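Local coordinates for peptidase M3B, oligoendopeptidase F (Enterococcus faecium, PDB 2QR4), which probably hydrolyses peptide bonds within short peptides, as expected of a metal-dependent oligoendopeptidase of peptidase family M3, at residues L161-I166 with K198-V203; F91-L96 with A128-A133; S400-N405 with S510-L515; V436-Q441 with K474-A479; T188-R193 with M281-T286. All blocks are in the same frame, centred on the assembly; numbering follows the deposited sequence.

Interaction 1 (L161-I166 with K198-V203)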
# COMPACT_ATOMS: atom_id res chain seq x y z
N LEU A 161 12.24 -8.51 6.10
CA LEU A 161 13.62 -8.02 6.20
C LEU A 161 14.52 -8.97 7.00
O LEU A 161 14.12 -9.44 8.06
CB LEU A 161 13.68 -6.64 6.86
CG LEU A 161 13.11 -5.45 6.09
CD1 LEU A 161 13.47 -4.16 6.79
CD2 LEU A 161 13.64 -5.43 4.70
N VAL A 162 15.71 -9.28 6.49
CA VAL A 162 16.71 -9.91 7.35
C VAL A 162 17.99 -9.08 7.31
O VAL A 162 18.38 -8.57 6.26
CB VAL A 162 16.98 -11.44 7.08
CG1 VAL A 162 15.89 -12.08 6.24
CG2 VAL A 162 18.34 -11.66 6.48
N PHE A 163 18.61 -8.94 8.47
CA PHE A 163 19.75 -8.03 8.65
C PHE A 163 21.06 -8.79 8.65
O PHE A 163 21.08 -10.01 8.86
CB PHE A 163 19.56 -7.24 9.94
CG PHE A 163 18.34 -6.37 9.93
CD1 PHE A 163 18.40 -5.08 9.44
CD2 PHE A 163 17.13 -6.87 10.37
CE1 PHE A 163 17.26 -4.28 9.40
CE2 PHE A 163 15.99 -6.07 10.34
CZ PHE A 163 16.07 -4.77 9.85
N PRO A 164 22.18 -8.09 8.42
CA PRO A 164 23.38 -8.88 8.26
C PRO A 164 23.89 -9.42 9.59
O PRO A 164 23.38 -9.09 10.65
CB PRO A 164 24.40 -7.90 7.63
CG PRO A 164 23.72 -6.58 7.53
CD PRO A 164 22.43 -6.64 8.31
N THR A 165 24.90 -10.28 9.48
CA THR A 165 25.68 -10.78 10.60
C THR A 165 26.76 -9.78 10.97
O THR A 165 27.32 -9.11 10.11
CB THR A 165 26.35 -12.11 10.14
OG1 THR A 165 25.62 -13.22 10.66
CG2 THR A 165 27.80 -12.19 10.58
N ILE A 166 27.08 -9.68 12.26
CA ILE A 166 28.24 -8.91 12.68
C ILE A 166 29.11 -9.78 13.58
O ILE A 166 28.72 -10.90 13.93
CB ILE A 166 27.83 -7.66 13.49
CG1 ILE A 166 27.09 -8.08 14.76
CG2 ILE A 166 26.98 -6.73 12.63
CD1 ILE A 166 26.86 -6.97 15.76
N LYS A 198 25.53 0.24 11.70
CA LYS A 198 25.79 0.19 10.24
C LYS A 198 25.16 -1.00 9.53
O LYS A 198 24.71 -0.89 8.38
CB LYS A 198 27.29 0.24 9.94
CG LYS A 198 27.82 1.65 9.95
CD LYS A 198 29.32 1.77 10.14
CE LYS A 198 29.66 3.23 10.31
NZ LYS A 198 31.10 3.43 10.58
N GLY A 199 25.12 -2.14 10.21
CA GLY A 199 24.45 -3.32 9.67
C GLY A 199 22.96 -3.06 9.48
O GLY A 199 22.41 -3.33 8.41
N LEU A 200 22.32 -2.51 10.51
CA LEU A 200 20.87 -2.34 10.49
C LEU A 200 20.51 -1.33 9.42
O LEU A 200 19.61 -1.55 8.62
CB LEU A 200 20.33 -1.88 11.85
CG LEU A 200 18.82 -1.62 11.93
CD1 LEU A 200 18.06 -2.81 12.49
CD2 LEU A 200 18.54 -0.40 12.77
N TYR A 201 21.25 -0.23 9.40
CA TYR A 201 20.97 0.84 8.46
C TYR A 201 21.30 0.50 7.01
O TYR A 201 20.72 1.08 6.10
CB TYR A 201 21.58 2.16 8.91
CG TYR A 201 20.72 2.83 9.96
CD1 TYR A 201 19.58 3.53 9.60
CD2 TYR A 201 21.01 2.70 11.30
CE1 TYR A 201 18.76 4.12 10.57
CE2 TYR A 201 20.21 3.28 12.27
CZ TYR A 201 19.09 4.00 11.89
OH TYR A 201 18.29 4.59 12.85
N SER A 202 22.21 -0.44 6.78
CA SER A 202 22.47 -0.84 5.40
C SER A 202 21.19 -1.38 4.77
O SER A 202 20.94 -1.20 3.60
CB SER A 202 23.61 -1.88 5.32
OG SER A 202 23.24 -3.09 5.96
N VAL A 203 20.35 -2.02 5.58
CA VAL A 203 19.11 -2.59 5.07
C VAL A 203 18.01 -1.53 4.86
O VAL A 203 17.31 -1.56 3.85
CB VAL A 203 18.59 -3.73 5.99
CG1 VAL A 203 17.21 -4.19 5.55
CG2 VAL A 203 19.57 -4.91 5.95
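F163 and P164 lie against G199, L200 and V203 where the chain, about to enter a two-stranded antiparallel β-hairpin, passes over helix 190-206. The F163 ring centres a largely apolar contact. F163 and L200 run side by side and point the same way, which brings one leucine methyl above the ring in a CH-pi contact: L200 CD1 is 3.9 Å from the centroid of F163, 26° off the ring normal. The side chains of V203 and F163 instead cross at about a right angle, V203 CG2 lying obliquely 3.7 Å from F163 CD1. Valine suits a site with partners on two flanks. Its CB and both methyls meet the ring, and with CG1 anti to the backbone N (chi1 172°) that methyl also reaches L161, V203 CG1 lying 3.9 Å from L161 CD2. L161 in turn packs on F207 of the second subunit, and H178 meets the F163 ring edge-to-face. With no side chain on G199 between them, the proline ring lies close to the helix backbone, P164 CD approaching G199 O to 3.3 Å. That carbonyl oxygen also accepts a hydrogen bond from S202 OG, 2.6 Å from G199 O and tilted 28° from the carbonyl plane.

Interaction 2 (F91-L96 with A128-A133)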
# COMPACT_ATOMS: atom_id res chain seq x y z
N PHE A 91 -25.74 6.23 9.59
CA PHE A 91 -26.15 6.64 10.93
C PHE A 91 -25.92 8.12 11.27
O PHE A 91 -26.87 8.83 11.62
CB PHE A 91 -25.50 5.70 11.95
CG PHE A 91 -25.80 6.04 13.37
CD1 PHE A 91 -27.10 6.07 13.83
CD2 PHE A 91 -24.78 6.32 14.25
CE1 PHE A 91 -27.38 6.39 15.15
CE2 PHE A 91 -25.05 6.62 15.57
CZ PHE A 91 -26.35 6.66 16.02
N GLU A 92 -24.68 8.60 11.17
CA GLU A 92 -24.37 10.00 11.49
C GLU A 92 -24.99 11.03 10.52
O GLU A 92 -25.49 12.07 10.94
CB GLU A 92 -22.87 10.21 11.61
CG GLU A 92 -22.21 9.31 12.66
CD GLU A 92 -20.77 9.72 12.99
OE1 GLU A 92 -20.23 10.65 12.34
OE2 GLU A 92 -20.18 9.12 13.90
N PRO A 93 -24.90 10.76 9.21
CA PRO A 93 -25.65 11.57 8.25
C PRO A 93 -27.13 11.67 8.61
O PRO A 93 -27.70 12.76 8.52
CB PRO A 93 -25.46 10.81 6.93
CG PRO A 93 -24.10 10.16 7.11
CD PRO A 93 -24.05 9.76 8.55
N GLU A 94 -27.75 10.57 9.03
CA GLU A 94 -29.18 10.64 9.35
C GLU A 94 -29.46 11.36 10.66
O GLU A 94 -30.45 12.07 10.77
CB GLU A 94 -29.84 9.26 9.35
CG GLU A 94 -30.07 8.72 7.96
CD GLU A 94 -31.15 7.66 7.93
OE1 GLU A 94 -31.23 6.96 6.89
OE2 GLU A 94 -31.93 7.55 8.93
N ILE A 95 -28.58 11.20 11.64
CA ILE A 95 -28.69 11.98 12.86
C ILE A 95 -28.69 13.45 12.46
O ILE A 95 -29.53 14.23 12.90
CB ILE A 95 -27.53 11.72 13.83
CG1 ILE A 95 -27.70 10.36 14.49
CG2 ILE A 95 -27.47 12.80 14.90
CD1 ILE A 95 -26.46 9.89 15.20
N LEU A 96 -27.74 13.80 11.60
CA LEU A 96 -27.53 15.19 11.22
C LEU A 96 -28.62 15.79 10.31
O LEU A 96 -28.62 16.99 10.06
CB LEU A 96 -26.14 15.33 10.59
CG LEU A 96 -25.02 15.18 11.62
CD1 LEU A 96 -23.68 15.46 10.99
CD2 LEU A 96 -25.27 16.13 12.78
N ALA A 128 -19.89 19.79 10.26
CA ALA A 128 -19.17 20.23 9.07
C ALA A 128 -18.25 19.17 8.47
O ALA A 128 -17.76 19.33 7.37
CB ALA A 128 -18.36 21.49 9.38
N HIS A 129 -18.02 18.08 9.19
CA HIS A 129 -17.04 17.11 8.74
C HIS A 129 -17.66 15.76 8.52
O HIS A 129 -16.97 14.82 8.13
CB HIS A 129 -15.87 17.03 9.72
CG HIS A 129 -15.28 18.36 10.04
ND1 HIS A 129 -14.50 19.06 9.15
CD2 HIS A 129 -15.37 19.13 11.15
CE1 HIS A 129 -14.13 20.21 9.70
NE2 HIS A 129 -14.64 20.28 10.91
N VAL A 130 -18.96 15.66 8.77
CA VAL A 130 -19.69 14.45 8.41
C VAL A 130 -20.32 14.66 7.03
O VAL A 130 -20.80 15.74 6.73
CB VAL A 130 -20.78 14.11 9.43
CG1 VAL A 130 -21.55 12.88 8.99
CG2 VAL A 130 -20.15 13.89 10.80
N LEU A 131 -20.31 13.62 6.21
CA LEU A 131 -20.70 13.74 4.81
C LEU A 131 -22.08 13.13 4.60
O LEU A 131 -22.80 12.90 5.56
CB LEU A 131 -19.64 13.10 3.91
CG LEU A 131 -18.26 13.78 3.97
CD1 LEU A 131 -17.22 13.04 3.16
CD2 LEU A 131 -18.32 15.23 3.53
N SER A 132 -22.47 12.90 3.36
CA SER A 132 -23.76 12.28 3.10
C SER A 132 -23.63 10.77 3.30
O SER A 132 -22.52 10.24 3.39
CB SER A 132 -24.23 12.59 1.68
OG SER A 132 -23.37 11.99 0.73
N ALA A 133 -24.75 10.07 3.34
CA ALA A 133 -24.73 8.62 3.47
C ALA A 133 -23.94 7.99 2.33
O ALA A 133 -23.14 7.09 2.56
CB ALA A 133 -26.14 8.06 3.51
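V130, P93 and L96 make most of this contact, which joins the short helix 91-95 to the connection leading from helix 117-124 to the N-cap of helix 133-141, in the Oligopeptidase F family region. It is plain apolar packing near the surface, with no hydrogen bond between the two segments. V130 is at the centre of the contact. Its CG1 lies anti to the backbone N (chi1 178°), where it meets P93 and the stem of E92, V130 CG1 being 4.0 Å from P93 CD. CG2 meets the carboxylate end of the extended E92 side chain, V130 CG2 coming within 3.6 Å of E92 OE1, and both methyls border L96 CD1. L96, one turn on from E92, lays that methyl on the valine stem, L96 CD1 standing 3.6 Å from V130 CB. L96 also packs on I123 of helix 117-124, for its branched end can touch both V130 and I123. P93 is well placed in the first turn, where a helix needs no backbone N-H from it, and its compact ring can press on main chain. The side chains of P93 and V130 cross at about a right angle, and the proline touches the backbone beyond: P93 CG is 3.4 Å from L131 O. Further along, S132 is the N-cap of helix 133-141, and its OG is also hydrogen-bonded to E134 of the second subunit. The first residue of that helix closes the contact, P93 CB lying 3.7 Å from A133 N and 4.4 Å from A133 CB.

Interaction 3 (S400-N405 with S510-L515)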
# COMPACT_ATOMS: atom_id res chain seq x y z
N SER A 400 1.76 8.27 36.01
CA SER A 400 2.95 7.46 36.17
C SER A 400 4.20 8.34 36.19
O SER A 400 5.02 8.24 37.10
CB SER A 400 3.05 6.45 35.03
OG SER A 400 2.14 5.39 35.23
N THR A 401 4.33 9.18 35.18
CA THR A 401 5.47 10.07 35.05
C THR A 401 5.53 11.05 36.22
O THR A 401 6.60 11.37 36.70
CB THR A 401 5.41 10.83 33.71
OG1 THR A 401 5.13 9.90 32.67
CG2 THR A 401 6.72 11.56 33.40
N THR A 402 4.36 11.51 36.68
CA THR A 402 4.32 12.46 37.78
C THR A 402 4.96 11.81 38.99
O THR A 402 5.75 12.44 39.69
CB THR A 402 2.87 12.87 38.12
OG1 THR A 402 2.24 13.40 36.95
CG2 THR A 402 2.84 13.92 39.21
N ASN A 403 4.61 10.55 39.23
CA ASN A 403 5.18 9.79 40.35
C ASN A 403 6.70 9.66 40.26
O ASN A 403 7.41 9.87 41.24
CB ASN A 403 4.50 8.42 40.44
CG ASN A 403 3.15 8.48 41.15
OD1 ASN A 403 2.68 9.54 41.55
ND2 ASN A 403 2.53 7.32 41.32
N GLU A 404 7.20 9.33 39.07
CA GLU A 404 8.64 9.26 38.82
C GLU A 404 9.30 10.61 39.11
O GLU A 404 10.37 10.68 39.74
CB GLU A 404 8.91 8.85 37.37
CG GLU A 404 9.05 7.34 37.15
CD GLU A 404 9.63 7.01 35.76
OE1 GLU A 404 9.21 7.65 34.77
OE2 GLU A 404 10.49 6.11 35.66
N ASN A 405 8.65 11.67 38.66
CA ASN A 405 9.12 13.03 38.95
C ASN A 405 9.26 13.27 40.43
O ASN A 405 10.24 13.87 40.88
CB ASN A 405 8.19 14.08 38.32
CG ASN A 405 8.40 14.21 36.81
OD1 ASN A 405 9.47 13.86 36.30
ND2 ASN A 405 7.40 14.70 36.09
N SER A 510 5.76 16.90 29.69
CA SER A 510 5.79 18.27 30.18
C SER A 510 4.68 18.51 31.19
O SER A 510 4.90 19.14 32.22
CB SER A 510 5.71 19.26 29.02
OG SER A 510 6.90 19.18 28.25
N ALA A 511 3.48 18.01 30.90
CA ALA A 511 2.37 18.16 31.83
C ALA A 511 2.72 17.47 33.14
O ALA A 511 2.57 18.05 34.22
CB ALA A 511 1.07 17.61 31.26
N ALA A 512 3.21 16.24 33.05
CA ALA A 512 3.58 15.55 34.26
C ALA A 512 4.56 16.42 35.06
O ALA A 512 4.40 16.61 36.27
CB ALA A 512 4.16 14.19 33.96
N SER A 513 5.55 16.98 34.37
CA SER A 513 6.53 17.85 35.04
C SER A 513 5.91 19.05 35.75
O SER A 513 6.30 19.37 36.87
CB SER A 513 7.61 18.32 34.06
OG SER A 513 8.50 19.21 34.72
N ALA A 514 4.95 19.70 35.11
CA ALA A 514 4.22 20.83 35.71
C ALA A 514 3.38 20.41 36.91
O ALA A 514 3.22 21.17 37.87
CB ALA A 514 3.32 21.49 34.67
N LEU A 515 2.82 19.21 36.85
CA LEU A 515 2.01 18.70 37.94
C LEU A 515 2.83 18.29 39.17
O LEU A 515 2.41 18.51 40.29
CB LEU A 515 1.14 17.54 37.45
CG LEU A 515 -0.07 17.96 36.62
CD1 LEU A 515 -0.78 16.74 36.08
CD2 LEU A 515 -1.02 18.84 37.47
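T401, T402 and N405 pack on A512 and S513 in a buried helix-helix crossing between helices 394-414 and 503-520 of the peptidase family M3 region. The local axes approach to 8.3 Å with a crossing angle of -50°, consistent with ridges-into-grooves packing of residues four apart, since T401 and N405 lie on one ridge and A512 and A516 on the other. A small residue is what permits the approach: the methyl of A512 enters between the two threonines, A512 CB lying 3.6 Å from T401 CB and equally 3.6 Å from T402 OG1. Threonine suits this packed helix face because its hydroxyl can be satisfied at home. T401 OG1 bonds to E397 O and T402 OG1 to I398 O, each one turn back, and with T401 CG2 anti to the backbone N (chi1 -48° for OG1) that methyl sits 3.7 Å from A512 CB. On its other side, helix 394-414 is backed by helix 361-379, which carries the HEXXH sequence expected to bind the catalytic metal in this family; S400 OG bonds to H369 O, and S400 packs on H373. L515 adds a looser touch beside T402. N405 reaches across with its amide nitrogen, which lies against the main chain of the other helix. There N405 ND2 is 3.4 Å from S513 N, but both are donors and no hydrogen bond forms.

Interaction 4 (V436-Q441 with K474-A479)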
# COMPACT_ATOMS: atom_id res chain seq x y z
N VAL A 436 10.90 14.14 25.31
CA VAL A 436 10.54 15.44 24.73
C VAL A 436 11.24 15.77 23.42
O VAL A 436 10.56 16.00 22.42
CB VAL A 436 10.50 16.61 25.74
CG1 VAL A 436 11.21 16.27 27.00
CG2 VAL A 436 10.98 17.91 25.12
N PHE A 437 12.57 15.75 23.40
CA PHE A 437 13.32 16.14 22.22
C PHE A 437 13.12 15.18 21.05
O PHE A 437 12.76 15.60 19.94
CB PHE A 437 14.82 16.34 22.54
CG PHE A 437 15.11 17.63 23.26
CD1 PHE A 437 14.97 18.85 22.62
CD2 PHE A 437 15.48 17.62 24.61
CE1 PHE A 437 15.20 20.06 23.30
CE2 PHE A 437 15.74 18.82 25.29
CZ PHE A 437 15.59 20.04 24.63
N ARG A 438 13.32 13.90 21.29
CA ARG A 438 13.23 12.90 20.23
C ARG A 438 11.79 12.73 19.70
O ARG A 438 11.55 12.76 18.49
CB ARG A 438 13.83 11.58 20.72
CG ARG A 438 13.85 10.42 19.74
CD ARG A 438 14.92 9.40 20.17
NE ARG A 438 14.77 8.09 19.54
CZ ARG A 438 15.13 7.80 18.28
NH1 ARG A 438 14.94 6.58 17.82
NH2 ARG A 438 15.65 8.73 17.48
N GLN A 439 10.82 12.61 20.59
CA GLN A 439 9.44 12.48 20.16
C GLN A 439 8.97 13.75 19.45
O GLN A 439 8.25 13.69 18.45
CB GLN A 439 8.52 12.12 21.31
CG GLN A 439 8.91 10.81 22.02
CD GLN A 439 9.17 9.65 21.04
OE1 GLN A 439 10.16 8.94 21.16
NE2 GLN A 439 8.27 9.46 20.08
N THR A 440 9.43 14.89 19.94
CA THR A 440 9.07 16.13 19.27
C THR A 440 9.73 16.25 17.89
O THR A 440 9.11 16.74 16.95
CB THR A 440 9.37 17.33 20.13
OG1 THR A 440 8.56 17.24 21.31
CG2 THR A 440 9.05 18.63 19.39
N GLN A 441 10.97 15.78 17.77
CA GLN A 441 11.65 15.68 16.48
C GLN A 441 10.74 14.91 15.51
O GLN A 441 10.50 15.36 14.38
CB GLN A 441 12.99 14.95 16.63
CG GLN A 441 13.88 14.96 15.35
CD GLN A 441 15.16 14.13 15.52
OE1 GLN A 441 15.53 13.75 16.63
NE2 GLN A 441 15.81 13.82 14.41
N LYS A 474 19.91 19.67 13.23
CA LYS A 474 19.35 20.82 13.94
C LYS A 474 19.09 20.47 15.40
O LYS A 474 19.40 21.24 16.31
CB LYS A 474 18.03 21.27 13.28
CG LYS A 474 17.39 22.52 13.89
CD LYS A 474 16.09 22.98 13.18
CE LYS A 474 14.87 22.20 13.71
NZ LYS A 474 13.54 22.75 13.27
N TYR A 475 18.52 19.29 15.63
CA TYR A 475 18.23 18.84 16.97
C TYR A 475 19.49 18.49 17.76
O TYR A 475 19.68 18.97 18.86
CB TYR A 475 17.26 17.66 16.94
CG TYR A 475 15.83 18.09 17.00
CD1 TYR A 475 15.25 18.74 15.93
CD2 TYR A 475 15.05 17.88 18.15
CE1 TYR A 475 13.94 19.16 15.97
CE2 TYR A 475 13.73 18.28 18.20
CZ TYR A 475 13.18 18.93 17.10
OH TYR A 475 11.88 19.37 17.12
N TYR A 476 20.39 17.71 17.20
CA TYR A 476 21.51 17.27 17.99
C TYR A 476 22.67 18.24 18.09
O TYR A 476 23.43 18.19 19.05
CB TYR A 476 21.97 15.89 17.55
CG TYR A 476 20.99 14.83 18.01
CD1 TYR A 476 21.03 14.34 19.32
CD2 TYR A 476 19.99 14.37 17.18
CE1 TYR A 476 20.12 13.37 19.75
CE2 TYR A 476 19.07 13.43 17.60
CZ TYR A 476 19.16 12.92 18.87
OH TYR A 476 18.25 11.98 19.27
N GLY A 477 22.79 19.14 17.11
CA GLY A 477 23.85 20.14 17.15
C GLY A 477 25.21 19.62 16.75
O GLY A 477 25.36 18.46 16.39
N PRO A 478 26.24 20.49 16.83
CA PRO A 478 27.57 20.18 16.31
C PRO A 478 28.38 19.16 17.12
O PRO A 478 29.43 18.72 16.68
CB PRO A 478 28.28 21.54 16.34
CG PRO A 478 27.61 22.29 17.46
CD PRO A 478 26.17 21.83 17.44
N ALA A 479 27.90 18.81 18.31
CA ALA A 479 28.62 17.83 19.14
C ALA A 479 28.45 16.40 18.62
O ALA A 479 29.27 15.53 18.89
CB ALA A 479 28.18 17.93 20.57
O HOH W 1 16.35 11.20 17.54
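Q441 passes over the face of Y475, its aliphatic part serving the ring and its amide serving the polar groups beyond. The contact begins at the backbone, where Q441 CA sits above the ring, 3.6 Å from Y475 CZ. CB follows over the same face in a CH-pi contact, Q441 CB being 3.9 Å from the centroid of Y475 and 16° off the normal. CG, anti to the backbone N (chi1 -172°), carries the chain on toward the root of the tyrosine, with Q441 CG 4.0 Å from Y475 CG. Glutamine and tyrosine thus slide past each other in opposite directions. In this way helix 418-454 meets the C-terminal end of the next helix, 461-476, within the largely helical peptidase fold, and the phenol of Y475 is carried on to E444, its hydrogen-bond partner. Near that phenol, T440 supplies its methyl. Main chain comes close as well, F437 O lying 3.3 Å from Y475 CE2. Further out, the amide plane is turned only 22° from that of the Y475 ring but steeply against Y476, where Q441 OE1 lies 3.7 Å from Y476 CE2. Its NE2 bonds to N472 OD1, and a water donates to its other end, 2.8 Å from Q441 OE1. The same water accepts from R438 NH2 at 2.6 Å and bonds to Y476 OH at 2.7 Å. R438 NH1 makes a salt bridge to E489.

Interaction 5 (T188-R193 with M281-T286)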
# COMPACT_ATOMS: atom_id res chain seq x y z
N THR A 188 29.04 -1.76 25.83
CA THR A 188 30.17 -0.91 26.20
C THR A 188 31.29 -1.12 25.20
O THR A 188 32.30 -0.42 25.23
CB THR A 188 30.68 -1.22 27.61
OG1 THR A 188 31.25 -2.54 27.63
CG2 THR A 188 29.54 -1.14 28.63
N ASP A 189 31.10 -2.09 24.32
CA ASP A 189 32.07 -2.38 23.28
C ASP A 189 31.71 -1.57 22.03
O ASP A 189 30.84 -1.96 21.24
CB ASP A 189 32.10 -3.89 23.00
CG ASP A 189 33.11 -4.27 21.93
OD1 ASP A 189 33.54 -3.39 21.16
OD2 ASP A 189 33.47 -5.46 21.87
N ARG A 190 32.38 -0.44 21.87
CA ARG A 190 32.06 0.51 20.82
C ARG A 190 32.05 -0.09 19.42
O ARG A 190 31.25 0.30 18.58
CB ARG A 190 33.01 1.70 20.85
CG ARG A 190 32.49 2.85 20.02
CD ARG A 190 33.39 4.04 20.08
NE ARG A 190 32.69 5.22 19.58
CZ ARG A 190 33.32 6.29 19.08
NH1 ARG A 190 32.61 7.32 18.65
NH2 ARG A 190 34.64 6.31 19.01
N ARG A 191 32.95 -1.03 19.15
CA ARG A 191 33.04 -1.61 17.82
C ARG A 191 31.74 -2.34 17.49
O ARG A 191 31.26 -2.31 16.36
CB ARG A 191 34.24 -2.57 17.73
CG ARG A 191 34.22 -3.47 16.50
CD ARG A 191 35.18 -4.67 16.63
NE ARG A 191 34.70 -5.72 17.52
CZ ARG A 191 33.62 -6.48 17.28
NH1 ARG A 191 32.88 -6.28 16.19
NH2 ARG A 191 33.27 -7.42 18.15
N VAL A 192 31.16 -2.98 18.51
CA VAL A 192 29.93 -3.74 18.35
C VAL A 192 28.74 -2.81 18.09
O VAL A 192 27.89 -3.09 17.24
CB VAL A 192 29.69 -4.61 19.60
CG1 VAL A 192 28.22 -5.00 19.73
CG2 VAL A 192 30.59 -5.83 19.56
N ARG A 193 28.73 -1.70 18.82
CA ARG A 193 27.77 -0.62 18.59
C ARG A 193 27.82 -0.11 17.14
O ARG A 193 26.78 -0.02 16.46
CB ARG A 193 28.05 0.53 19.57
CG ARG A 193 27.20 0.50 20.80
CD ARG A 193 27.78 1.24 22.01
NE ARG A 193 28.48 2.49 21.73
CZ ARG A 193 29.49 2.92 22.48
NH1 ARG A 193 29.88 2.17 23.51
NH2 ARG A 193 30.13 4.06 22.23
N MSE A 281 25.69 8.97 16.38
CA MSE A 281 24.39 8.41 16.73
C MSE A 281 24.54 7.09 17.49
O MSE A 281 23.85 6.84 18.47
CB MSE A 281 23.49 8.26 15.50
CG MSE A 281 23.09 9.60 14.82
SE MSE A 281 22.38 10.96 16.09
CE MSE A 281 20.82 10.01 16.79
N TYR A 282 25.49 6.26 17.07
CA TYR A 282 25.62 4.95 17.71
C TYR A 282 26.31 5.00 19.07
O TYR A 282 26.65 3.96 19.65
CB TYR A 282 26.32 3.94 16.79
CG TYR A 282 27.66 4.39 16.24
CD1 TYR A 282 28.80 4.40 17.04
CD2 TYR A 282 27.79 4.77 14.91
CE1 TYR A 282 30.04 4.79 16.52
CE2 TYR A 282 29.02 5.16 14.38
CZ TYR A 282 30.14 5.17 15.19
OH TYR A 282 31.35 5.57 14.65
N ASP A 283 26.52 6.21 19.59
CA ASP A 283 27.06 6.38 20.95
C ASP A 283 26.06 6.93 21.96
O ASP A 283 26.42 7.16 23.11
CB ASP A 283 28.27 7.32 20.93
CG ASP A 283 29.44 6.75 20.16
OD1 ASP A 283 29.71 5.53 20.28
OD2 ASP A 283 30.10 7.55 19.45
N LEU A 284 24.81 7.17 21.55
CA LEU A 284 23.89 7.92 22.41
C LEU A 284 23.07 7.07 23.38
O LEU A 284 22.38 7.61 24.24
CB LEU A 284 22.93 8.80 21.59
CG LEU A 284 23.53 9.77 20.56
CD1 LEU A 284 22.49 10.75 20.09
CD2 LEU A 284 24.72 10.51 21.13
N TYR A 285 23.12 5.75 23.24
CA TYR A 285 22.24 4.89 24.05
C TYR A 285 23.01 4.00 25.00
O TYR A 285 22.42 3.19 25.69
CB TYR A 285 21.33 4.05 23.14
CG TYR A 285 20.59 4.90 22.15
CD1 TYR A 285 21.14 5.18 20.90
CD2 TYR A 285 19.34 5.44 22.45
CE1 TYR A 285 20.46 5.97 19.97
CE2 TYR A 285 18.66 6.23 21.54
CZ TYR A 285 19.22 6.49 20.30
OH TYR A 285 18.55 7.28 19.40
N THR A 286 24.32 4.17 25.03
CA THR A 286 25.18 3.41 25.94
C THR A 286 25.33 4.20 27.26
O THR A 286 25.32 5.43 27.24
CB THR A 286 26.55 3.13 25.26
OG1 THR A 286 27.29 2.15 26.01
CG2 THR A 286 27.38 4.39 25.12
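R193 and D283 form the tight part of this contact, together with R190, T286 and the backbone of Y282. The R193 guanidinium is packed flat between CA of R190 on one face and the T286 methyl on the other, T286 CG2 lying over its centre, 3.7 Å from R193 CZ. At its edge R193 NE donates to Y282 O at 3.1 Å, in the carbonyl plane, while R193 NH2 meets D283 OD1 at a modelled 2.5 Å, too short to be taken at face value; a bend in the side chain (chi3 38°) turns the group this way. R190 adds the second arm of a salt-bridge network that ties the N-terminal turn of helix 190-206 to the loop after helix 260-274. Extended from CG to NE, it grips the carboxylate side-on, R190 NE 3.1 Å from D283 OD1 and R190 NH1 2.6 Å from D283 OD2, each oxygen met on its syn side. An aspartate between two arginines would probably stay charged. Backbone shares the load: R193 NH1 bonds to S187 O, and D283 OD2 accepts from H280 N. Toward the rim the contact thins: exposed T188 has its CA 4.2 Å from T286 OG1, which bonds to E186 O.

Interactions 1, 3, 4 and 5 are largely buried, whereas interaction 2 lies near the surface, with its centre about 40 Å or more from those of the others. Interactions 1 and 5 both use helix 190-206 and touch where I166 meets V192, yet the first is chiefly apolar and the second a charged network. Interactions 4 and 5 also touch, through Y476 with L284 and M281 and through R438 with Y285. Interactions 3 and 4 are about 5 Å apart at nearest atoms without touching, and use pairs of helices that follow one another in the chain; close packing on alanine serves the first, a tyrosine face and bridging water the second.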